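PDB 2J2M: catalase from Exiguobacterium oxidotolerans, which catalyses the breakdown of hydrogen peroxide to water and dioxygen at a haem iron, as expected of a haem catalase. Local coordinates for residues D183-S197 with K214-S227. Sequence-based numbering, arbitrary orientation.
Sequences DEGIPASYRKMRGSS and KLRWVPKEGVHNLS
Leu226 reaches over Ala188 with its CD2 methyl, 3.7 Å from Ala188 CB, while its other methyl faces Ile186 CG2. This is the loop end of a short antiparallel pairing in the catalase beta-barrel: strand 195-196 runs beside strand 210-219, and the loop leading into 195-196 stays beside the loop that follows 210-219. Backbone bonds on both sides of Asn225 fix the leucine: Leu226 N points at Ile186 O nearly along the C=O axis, and Ala188 N donates a hydrogen bond to His224 O.

Further along, Lys192 lies against His224. Its chain is extended beyond CG, and the methylene CD comes to 3.6 Å from the imidazole carbon CD2 of His224, a contact made well short of the ammonium group. His224 N also donates to Lys192 O at 2.9 Å, so backbone and side chains of this pair meet together.

Asn225 packs on the 3-10 turn. Its CB sits 3.1 Å from Asp183 O, and its amide nitrogen ND2 rests against CA and CG of Glu184, the carboxylate plane turned 47° from the amide. The acid itself is engaged elsewhere: Arg194 grips it side-on, NE to OE2 and NH1 to OE1, each oxygen through its syn lone pair, both lying nearly in the guanidinium plane. A glutamine in place of Glu184 would probably leave the Arg194 guanidinium without its balancing charge and freer to turn, with Arg216 already close by.

In the strand part, Gly195 and Trp217 form a hydrogen-bonded pair, with Gly195 CA at the edge of the indole, near its plane. Ser196, near the haem, also bonds to Asn130. Ser197, buried against Leu215, is held twice: its N donates to Leu215 O, and its OG accepts a 2.8 Å bond from Leu215 N, at 172°.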
loop_
_atom_site.group_PDB
_atom_site.type_symbol
_atom_site.label_atom_id
_atom_site.label_comp_id
_atom_site.label_asym_id
_atom_site.label_seq_id
_atom_site.Cartn_x
_atom_site.Cartn_y
_atom_site.Cartn_z
ATOM N N ASP A 183 -16.407 -38.383 -2.201
ATOM C CA ASP A 183 -16.462 -37.640 -3.464
ATOM C C ASP A 183 -17.051 -36.223 -3.264
ATOM O O ASP A 183 -16.933 -35.354 -4.158
ATOM C CB ASP A 183 -17.196 -38.422 -4.568
ATOM C CG ASP A 183 -16.414 -39.665 -5.052
ATOM O OD1 ASP A 183 -15.211 -39.843 -4.746
ATOM O OD2 ASP A 183 -17.009 -40.489 -5.753
ATOM N N GLU A 184 -17.630 -35.968 -2.085
ATOM C CA GLU A 184 -18.099 -34.607 -1.754
ATOM C C GLU A 184 -16.956 -33.597 -1.637
ATOM O O GLU A 184 -17.186 -32.374 -1.574
ATOM C CB GLU A 184 -18.992 -34.554 -0.513
ATOM C CG GLU A 184 -19.843 -33.283 -0.528
ATOM C CD GLU A 184 -20.755 -33.113 0.681
ATOM O OE1 GLU A 184 -20.615 -33.900 1.640
ATOM O OE2 GLU A 184 -21.592 -32.174 0.659
ATOM N N GLY A 185 -15.733 -34.117 -1.623
ATOM C CA GLY A 185 -14.542 -33.287 -1.738
ATOM C C GLY A 185 -14.372 -32.615 -3.095
ATOM O O GLY A 185 -13.661 -31.628 -3.200
ATOM N N ILE A 186 -15.004 -33.143 -4.138
ATOM C CA ILE A 186 -15.018 -32.468 -5.443
ATOM C C ILE A 186 -16.452 -32.309 -5.978
ATOM O O ILE A 186 -16.920 -33.152 -6.740
ATOM C CB ILE A 186 -14.152 -33.196 -6.513
ATOM C CG1 ILE A 186 -12.774 -33.571 -5.953
ATOM C CG2 ILE A 186 -14.042 -32.328 -7.802
ATOM C CD1 ILE A 186 -12.067 -34.645 -6.734
ATOM N N PRO A 187 -17.169 -31.247 -5.557
ATOM C CA PRO A 187 -18.466 -30.974 -6.184
ATOM C C PRO A 187 -18.372 -30.831 -7.706
ATOM O O PRO A 187 -17.345 -30.379 -8.219
ATOM C CB PRO A 187 -18.890 -29.637 -5.540
ATOM C CG PRO A 187 -18.244 -29.660 -4.207
ATOM C CD PRO A 187 -16.882 -30.294 -4.470
ATOM N N ALA A 188 -19.436 -31.202 -8.409
ATOM C CA ALA A 188 -19.479 -31.110 -9.871
ATOM C C ALA A 188 -19.637 -29.659 -10.329
ATOM O O ALA A 188 -19.202 -29.275 -11.433
ATOM C CB ALA A 188 -20.619 -31.994 -10.448
ATOM N N SER A 189 -20.319 -28.877 -9.495
ATOM C CA SER A 189 -20.232 -27.434 -9.581
ATOM C C SER A 189 -20.788 -26.727 -8.346
ATOM O O SER A 189 -21.383 -27.337 -7.434
ATOM C CB SER A 189 -20.882 -26.895 -10.858
ATOM O OG SER A 189 -22.232 -27.262 -10.902
ATOM N N TYR A 190 -20.564 -25.418 -8.357
ATOM C CA TYR A 190 -21.068 -24.510 -7.351
ATOM C C TYR A 190 -22.581 -24.608 -7.126
ATOM O O TYR A 190 -23.039 -24.488 -5.984
ATOM C CB TYR A 190 -20.642 -23.087 -7.714
ATOM C CG TYR A 190 -19.128 -22.901 -7.730
ATOM C CD1 TYR A 190 -18.323 -23.513 -6.785
ATOM C CD2 TYR A 190 -18.510 -22.094 -8.691
ATOM C CE1 TYR A 190 -16.931 -23.339 -6.796
ATOM C CE2 TYR A 190 -17.122 -21.912 -8.703
ATOM C CZ TYR A 190 -16.344 -22.535 -7.746
ATOM O OH TYR A 190 -14.989 -22.361 -7.743
ATOM N N ARG A 191 -23.342 -24.849 -8.198
ATOM C CA ARG A 191 -24.799 -24.887 -8.112
ATOM C C ARG A 191 -25.295 -26.261 -7.653
ATOM O O ARG A 191 -26.475 -26.435 -7.289
ATOM C CB ARG A 191 -25.445 -24.453 -9.434
ATOM C CG ARG A 191 -25.216 -25.391 -10.594
ATOM C CD ARG A 191 -25.344 -24.677 -11.948
ATOM N NE ARG A 191 -26.678 -24.860 -12.478
ATOM C CZ ARG A 191 -27.017 -25.754 -13.400
ATOM N NH1 ARG A 191 -26.105 -26.538 -13.961
ATOM N NH2 ARG A 191 -28.282 -25.827 -13.790
ATOM N N LYS A 192 -24.384 -27.233 -7.644
ATOM C CA LYS A 192 -24.735 -28.586 -7.229
ATOM C C LYS A 192 -24.066 -28.996 -5.921
ATOM O O LYS A 192 -23.582 -30.116 -5.783
ATOM C CB LYS A 192 -24.423 -29.571 -8.345
ATOM C CG LYS A 192 -25.185 -29.253 -9.612
ATOM C CD LYS A 192 -25.101 -30.372 -10.632
ATOM C CE LYS A 192 -25.773 -29.917 -11.931
ATOM N NZ LYS A 192 -25.552 -30.925 -12.994
ATOM N N MET A 193 -24.065 -28.078 -4.967
ATOM C CA MET A 193 -23.480 -28.304 -3.655
ATOM C C MET A 193 -24.312 -27.633 -2.576
ATOM O O MET A 193 -25.087 -26.699 -2.837
ATOM C CB MET A 193 -22.054 -27.749 -3.599
ATOM C CG MET A 193 -21.976 -26.244 -3.376
ATOM S SD MET A 193 -20.290 -25.669 -3.582
ATOM C CE MET A 193 -20.485 -23.899 -3.208
ATOM N N ARG A 194 -24.127 -28.105 -1.353
ATOM C CA ARG A 194 -24.832 -27.564 -0.202
ATOM C C ARG A 194 -23.994 -26.476 0.468
ATOM O O ARG A 194 -22.857 -26.186 0.029
ATOM C CB ARG A 194 -25.178 -28.704 0.785
ATOM C CG ARG A 194 -24.018 -29.678 1.069
ATOM C CD ARG A 194 -24.103 -30.260 2.466
ATOM N NE ARG A 194 -23.169 -31.382 2.635
ATOM C CZ ARG A 194 -23.083 -32.146 3.728
ATOM N NH1 ARG A 194 -22.209 -33.155 3.757
ATOM N NH2 ARG A 194 -23.873 -31.908 4.786
ATOM N N GLY A 195 -24.562 -25.867 1.519
ATOM C CA GLY A 195 -23.859 -24.878 2.338
ATOM C C GLY A 195 -24.068 -25.178 3.810
ATOM O O GLY A 195 -25.089 -25.776 4.181
ATOM N N SER A 196 -23.107 -24.762 4.649
ATOM C CA SER A 196 -23.131 -25.049 6.076
ATOM C C SER A 196 -22.492 -23.900 6.855
ATOM O O SER A 196 -21.403 -23.447 6.497
ATOM C CB SER A 196 -22.355 -26.343 6.356
ATOM O OG SER A 196 -22.829 -27.400 5.551
ATOM N N SER A 197 -23.154 -23.408 7.905
ATOM C CA SER A 197 -22.505 -22.385 8.748
ATOM C C SER A 197 -21.275 -22.965 9.429
ATOM O O SER A 197 -20.335 -22.240 9.770
ATOM C CB SER A 197 -23.464 -21.819 9.786
ATOM O OG SER A 197 -24.031 -22.848 10.561
ATOM N N LYS A 214 -27.520 -23.322 13.939
ATOM C CA LYS A 214 -26.686 -23.715 12.807
ATOM C C LYS A 214 -27.520 -23.376 11.551
ATOM O O LYS A 214 -28.779 -23.403 11.582
ATOM C CB LYS A 214 -26.411 -25.221 12.872
ATOM C CG LYS A 214 -24.958 -25.694 12.702
ATOM C CD LYS A 214 -24.138 -25.389 13.926
ATOM C CE LYS A 214 -23.396 -26.594 14.477
ATOM N NZ LYS A 214 -22.279 -27.224 13.714
ATOM N N LEU A 215 -26.819 -23.049 10.460
ATOM C CA LEU A 215 -27.464 -22.666 9.213
ATOM C C LEU A 215 -27.118 -23.653 8.130
ATOM O O LEU A 215 -25.996 -24.140 8.073
ATOM C CB LEU A 215 -27.051 -21.261 8.811
ATOM C CG LEU A 215 -27.985 -20.054 8.984
ATOM C CD1 LEU A 215 -29.367 -20.328 9.609
ATOM C CD2 LEU A 215 -27.263 -18.887 9.689
ATOM N N ARG A 216 -28.076 -23.887 7.242
ATOM C CA ARG A 216 -28.065 -25.011 6.319
ATOM C C ARG A 216 -28.627 -24.597 4.943
ATOM O O ARG A 216 -29.781 -24.167 4.852
ATOM C CB ARG A 216 -28.947 -26.126 6.921
ATOM C CG ARG A 216 -28.230 -27.417 7.324
ATOM C CD ARG A 216 -27.385 -27.382 8.600
ATOM N NE ARG A 216 -26.284 -28.277 8.284
ATOM C CZ ARG A 216 -25.778 -29.261 9.013
ATOM N NH1 ARG A 216 -26.152 -29.502 10.254
ATOM N NH2 ARG A 216 -24.807 -29.966 8.482
ATOM N N TRP A 217 -27.816 -24.690 3.890
ATOM C CA TRP A 217 -28.318 -24.497 2.515
ATOM C C TRP A 217 -28.448 -25.820 1.758
ATOM O O TRP A 217 -27.526 -26.640 1.778
ATOM C CB TRP A 217 -27.415 -23.570 1.703
ATOM C CG TRP A 217 -27.251 -22.170 2.221
ATOM C CD1 TRP A 217 -26.237 -21.706 3.023
ATOM C CD2 TRP A 217 -28.089 -21.037 1.940
ATOM N NE1 TRP A 217 -26.397 -20.372 3.251
ATOM C CE2 TRP A 217 -27.517 -19.927 2.596
ATOM C CE3 TRP A 217 -29.251 -20.848 1.185
ATOM C CZ2 TRP A 217 -28.083 -18.641 2.542
ATOM C CZ3 TRP A 217 -29.824 -19.556 1.127
ATOM C CH2 TRP A 217 -29.230 -18.478 1.797
ATOM N N VAL A 218 -29.591 -26.013 1.093
ATOM C CA VAL A 218 -29.922 -27.267 0.405
ATOM C C VAL A 218 -30.229 -26.911 -1.045
ATOM O O VAL A 218 -31.154 -26.155 -1.289
ATOM C CB VAL A 218 -31.157 -28.012 1.075
ATOM C CG1 VAL A 218 -31.500 -29.347 0.335
ATOM C CG2 VAL A 218 -30.932 -28.286 2.614
ATOM N N PRO A 219 -29.445 -27.436 -2.021
ATOM C CA PRO A 219 -29.616 -26.976 -3.396
ATOM C C PRO A 219 -30.801 -27.612 -4.090
ATOM O O PRO A 219 -31.002 -28.823 -3.973
ATOM C CB PRO A 219 -28.324 -27.419 -4.075
ATOM C CG PRO A 219 -27.913 -28.650 -3.341
ATOM C CD PRO A 219 -28.370 -28.449 -1.910
ATOM N N LYS A 220 -31.563 -26.821 -4.836
ATOM C CA LYS A 220 -32.681 -27.385 -5.598
ATOM C C LYS A 220 -32.201 -28.363 -6.704
ATOM O O LYS A 220 -32.910 -29.313 -7.033
ATOM C CB LYS A 220 -33.613 -26.274 -6.128
ATOM C CG LYS A 220 -34.053 -26.422 -7.597
ATOM C CD LYS A 220 -35.570 -26.203 -7.778
ATOM C CE LYS A 220 -35.891 -25.562 -9.133
ATOM N NZ LYS A 220 -35.550 -26.464 -10.289
ATOM N N GLU A 221 -30.994 -28.124 -7.238
ATOM C CA GLU A 221 -30.350 -29.012 -8.229
ATOM C C GLU A 221 -29.762 -30.296 -7.626
ATOM O O GLU A 221 -29.262 -31.147 -8.368
ATOM C CB GLU A 221 -29.226 -28.287 -8.997
ATOM C CG GLU A 221 -29.583 -26.930 -9.598
ATOM C CD GLU A 221 -30.598 -27.010 -10.740
ATOM O OE1 GLU A 221 -30.827 -28.110 -11.265
ATOM O OE2 GLU A 221 -31.175 -25.962 -11.117
ATOM N N GLY A 222 -29.803 -30.441 -6.304
ATOM C CA GLY A 222 -29.187 -31.593 -5.654
ATOM C C GLY A 222 -27.674 -31.458 -5.496
ATOM O O GLY A 222 -27.029 -30.671 -6.201
ATOM N N VAL A 223 -27.126 -32.209 -4.545
ATOM C CA VAL A 223 -25.685 -32.380 -4.362
ATOM C C VAL A 223 -25.135 -33.366 -5.401
ATOM O O VAL A 223 -25.492 -34.553 -5.389
ATOM C CB VAL A 223 -25.353 -32.951 -2.934
ATOM C CG1 VAL A 223 -23.840 -33.275 -2.800
ATOM C CG2 VAL A 223 -25.806 -31.988 -1.847
ATOM N N HIS A 224 -24.279 -32.886 -6.299
ATOM C CA HIS A 224 -23.652 -33.769 -7.277
ATOM C C HIS A 224 -22.121 -33.639 -7.241
ATOM O O HIS A 224 -21.584 -32.542 -7.290
ATOM C CB HIS A 224 -24.212 -33.507 -8.679
ATOM C CG HIS A 224 -25.681 -33.790 -8.805
ATOM N ND1 HIS A 224 -26.180 -35.050 -9.067
ATOM C CD2 HIS A 224 -26.758 -32.971 -8.702
ATOM C CE1 HIS A 224 -27.501 -34.995 -9.120
ATOM N NE2 HIS A 224 -27.876 -33.743 -8.911
ATOM N N ASN A 225 -21.432 -34.765 -7.139
ATOM C CA ASN A 225 -19.990 -34.779 -6.957
ATOM C C ASN A 225 -19.275 -35.444 -8.126
ATOM O O ASN A 225 -19.911 -36.088 -8.969
ATOM C CB ASN A 225 -19.636 -35.528 -5.668
ATOM C CG ASN A 225 -20.420 -35.028 -4.454
ATOM O OD1 ASN A 225 -21.073 -35.820 -3.753
ATOM N ND2 ASN A 225 -20.361 -33.717 -4.196
ATOM N N LEU A 226 -17.948 -35.302 -8.162
ATOM C CA LEU A 226 -17.130 -35.997 -9.146
ATOM C C LEU A 226 -16.239 -36.997 -8.429
ATOM O O LEU A 226 -15.714 -36.690 -7.354
ATOM C CB LEU A 226 -16.267 -35.007 -9.940
ATOM C CG LEU A 226 -17.014 -33.864 -10.647
ATOM C CD1 LEU A 226 -16.053 -32.874 -11.313
ATOM C CD2 LEU A 226 -18.055 -34.419 -11.648
ATOM N N SER A 227 -16.074 -38.186 -9.009
ATOM C CA SER A 227 -15.053 -39.132 -8.543
ATOM C C SER A 227 -13.689 -38.572 -8.951
ATOM O O SER A 227 -13.634 -37.648 -9.765
ATOM C CB SER A 227 -15.252 -40.489 -9.224
ATOM O OG SER A 227 -14.752 -40.391 -10.545
HETATM O O HOH W 1 -29.169 -23.902 -12.015
HETATM O O HOH W 2 -29.186 -25.532 -6.718
HETATM O O HOH W 3 -25.137 -28.861 5.552
#